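Local coordinates for protein N-terminal acetyltransferase B complex subunit NAT3 (Candida albicans, PDB 5K04) that probably transfers the acetyl group of acetyl-CoA to protein N-termini as the GNAT-family subunit of the NatB complex, at residues E70-I75 and T106-L111. Numbering follows the deposited sequence.
Sequences EWHTHI and TLFIDL
Trp71 O accepts a hydrogen bond from Leu107 N at 2.9 Å, the first of four backbone bonds joining 70-75 to 106-111, and Thr106 CB packs beside the same carbonyl. At His72, CB sits over the centre of the Phe108 ring, 3.5 Å from its centroid and close to the ring normal, which defines a CH-pi contact. The two rings are nearly parallel but slid apart, with little overlap; chi1 of 60° in Phe108, placing CG between N and C, sets one face of its ring against His72 CB, while Arg160 makes a cation-pi contact with it. Thr73 then bonds both ways, its N to Phe108 O (3.0 Å) and its O to Asp110 N (2.9 Å), the alternation expected of parallel strands. On the face shared with His72, His74 ND1 donates to Asp110 OD1 at 2.8 Å, bent to 142° and meeting the oxygen from above the carboxylate plane. Asp158 approaches Asp110 OD2, and Arg160 also touches Asp110. Ile75 N closes the series on Asp110 O (3.0 Å), and Ile75 CB lies alongside Leu111 CB, 4.1 Å away. The adjacent parallel strands 70-80 and 108-114, whose segment axes diverge by 34°, are the pair that splays apart in GNAT folds to admit acetyl-CoA; the Leu111 side chain is about 7 Å from the bound coenzyme A.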
loop_
_atom_site.group_PDB
_atom_site.type_symbol
_atom_site.label_atom_id
_atom_site.label_comp_id
_atom_site.label_asym_id
_atom_site.label_seq_id
_atom_site.Cartn_x
_atom_site.Cartn_y
_atom_site.Cartn_z
ATOM N N GLU B 70 -36.951 7.896 9.818
ATOM C CA GLU B 70 -37.127 7.144 8.577
ATOM C C GLU B 70 -35.775 7.011 7.886
ATOM O O GLU B 70 -35.169 8.017 7.502
ATOM C CB GLU B 70 -38.152 7.849 7.689
ATOM C CG GLU B 70 -37.955 7.705 6.200
ATOM C CD GLU B 70 -39.184 8.136 5.440
ATOM O OE1 GLU B 70 -40.134 8.635 6.082
ATOM O OE2 GLU B 70 -39.208 7.960 4.206
ATOM N N TRP B 71 -35.311 5.773 7.724
ATOM C CA TRP B 71 -33.953 5.470 7.301
ATOM C C TRP B 71 -33.959 4.739 5.966
ATOM O O TRP B 71 -34.930 4.069 5.602
ATOM C CB TRP B 71 -33.222 4.616 8.355
ATOM C CG TRP B 71 -32.786 5.400 9.530
ATOM C CD1 TRP B 71 -33.570 5.850 10.556
ATOM C CD2 TRP B 71 -31.459 5.851 9.812
ATOM N NE1 TRP B 71 -32.810 6.550 11.461
ATOM C CE2 TRP B 71 -31.509 6.565 11.028
ATOM C CE3 TRP B 71 -30.230 5.707 9.167
ATOM C CZ2 TRP B 71 -30.383 7.144 11.600
ATOM C CZ3 TRP B 71 -29.113 6.284 9.729
ATOM C CH2 TRP B 71 -29.193 6.993 10.934
ATOM N N HIS B 72 -32.843 4.870 5.248
ATOM C CA HIS B 72 -32.622 4.152 4.003
ATOM C C HIS B 72 -31.141 3.828 3.876
ATOM O O HIS B 72 -30.292 4.458 4.511
ATOM C CB HIS B 72 -33.078 4.963 2.799
ATOM C CG HIS B 72 -32.232 6.162 2.534
ATOM N ND1 HIS B 72 -31.283 6.198 1.533
ATOM C CD2 HIS B 72 -32.183 7.369 3.143
ATOM C CE1 HIS B 72 -30.691 7.379 1.535
ATOM N NE2 HIS B 72 -31.216 8.106 2.505
ATOM N N THR B 73 -30.836 2.832 3.045
ATOM C CA THR B 73 -29.455 2.506 2.726
ATOM C C THR B 73 -29.072 3.140 1.394
ATOM O O THR B 73 -29.915 3.381 0.522
ATOM C CB THR B 73 -29.198 0.996 2.673
ATOM O OG1 THR B 73 -29.557 0.500 1.395
ATOM C CG2 THR B 73 -30.032 0.298 3.696
ATOM N N HIS B 74 -27.779 3.419 1.258
ATOM C CA HIS B 74 -27.239 4.091 0.092
ATOM C C HIS B 74 -26.009 3.334 -0.378
ATOM O O HIS B 74 -25.136 3.002 0.431
ATOM C CB HIS B 74 -26.875 5.546 0.396
ATOM C CG HIS B 74 -26.334 6.278 -0.790
ATOM N ND1 HIS B 74 -27.149 6.927 -1.694
ATOM C CD2 HIS B 74 -25.066 6.437 -1.238
ATOM C CE1 HIS B 74 -26.401 7.467 -2.641
ATOM N NE2 HIS B 74 -25.137 7.174 -2.394
ATOM N N ILE B 75 -25.959 3.048 -1.678
ATOM C CA ILE B 75 -24.778 2.462 -2.304
ATOM C C ILE B 75 -23.852 3.595 -2.739
ATOM O O ILE B 75 -24.263 4.474 -3.503
ATOM C CB ILE B 75 -25.165 1.582 -3.501
ATOM C CG1 ILE B 75 -25.944 0.353 -3.043
ATOM C CG2 ILE B 75 -23.923 1.153 -4.248
ATOM C CD1 ILE B 75 -26.731 -0.302 -4.163
ATOM N N THR B 106 -34.161 -0.666 7.041
ATOM C CA THR B 106 -34.398 0.593 6.360
ATOM C C THR B 106 -35.519 0.412 5.345
ATOM O O THR B 106 -36.005 -0.691 5.106
ATOM C CB THR B 106 -33.135 1.107 5.686
ATOM O OG1 THR B 106 -32.839 0.288 4.553
ATOM C CG2 THR B 106 -31.978 1.103 6.673
ATOM N N LEU B 107 -35.948 1.532 4.771
ATOM C CA LEU B 107 -37.143 1.565 3.946
ATOM C C LEU B 107 -36.844 1.216 2.493
ATOM O O LEU B 107 -37.637 0.521 1.842
ATOM C CB LEU B 107 -37.790 2.948 4.025
ATOM C CG LEU B 107 -38.527 3.411 5.285
ATOM C CD1 LEU B 107 -39.259 4.700 4.964
ATOM C CD2 LEU B 107 -39.506 2.352 5.812
ATOM N N PHE B 108 -35.720 1.705 1.971
ATOM C CA PHE B 108 -35.337 1.460 0.590
ATOM C C PHE B 108 -33.828 1.542 0.479
ATOM O O PHE B 108 -33.138 1.974 1.406
ATOM C CB PHE B 108 -36.004 2.457 -0.365
ATOM C CG PHE B 108 -35.662 3.892 -0.087
ATOM C CD1 PHE B 108 -34.536 4.473 -0.655
ATOM C CD2 PHE B 108 -36.473 4.665 0.737
ATOM C CE1 PHE B 108 -34.213 5.800 -0.399
ATOM C CE2 PHE B 108 -36.160 5.997 0.996
ATOM C CZ PHE B 108 -35.027 6.564 0.424
ATOM N N ILE B 109 -33.326 1.119 -0.682
ATOM C CA ILE B 109 -31.940 1.324 -1.079
ATOM C C ILE B 109 -31.939 2.305 -2.244
ATOM O O ILE B 109 -32.728 2.164 -3.186
ATOM C CB ILE B 109 -31.249 0.004 -1.462
ATOM C CG1 ILE B 109 -31.543 -1.086 -0.420
ATOM C CG2 ILE B 109 -29.738 0.218 -1.594
ATOM C CD1 ILE B 109 -30.889 -2.445 -0.728
ATOM N N ASP B 110 -31.086 3.322 -2.160
ATOM C CA ASP B 110 -30.909 4.261 -3.254
ATOM C C ASP B 110 -29.437 4.306 -3.665
ATOM O O ASP B 110 -28.562 3.700 -3.031
ATOM C CB ASP B 110 -31.437 5.655 -2.877
ATOM C CG ASP B 110 -30.431 6.489 -2.110
ATOM O OD1 ASP B 110 -29.679 5.928 -1.285
ATOM O OD2 ASP B 110 -30.384 7.714 -2.340
ATOM N N LEU B 111 -29.179 5.060 -4.732
ATOM C CA LEU B 111 -27.878 5.142 -5.372
ATOM C C LEU B 111 -27.949 6.234 -6.421
ATOM O O LEU B 111 -29.029 6.615 -6.881
ATOM C CB LEU B 111 -27.481 3.820 -6.031
ATOM C CG LEU B 111 -28.518 3.365 -7.063
ATOM C CD1 LEU B 111 -28.172 3.795 -8.499
ATOM C CD2 LEU B 111 -28.737 1.884 -6.997
#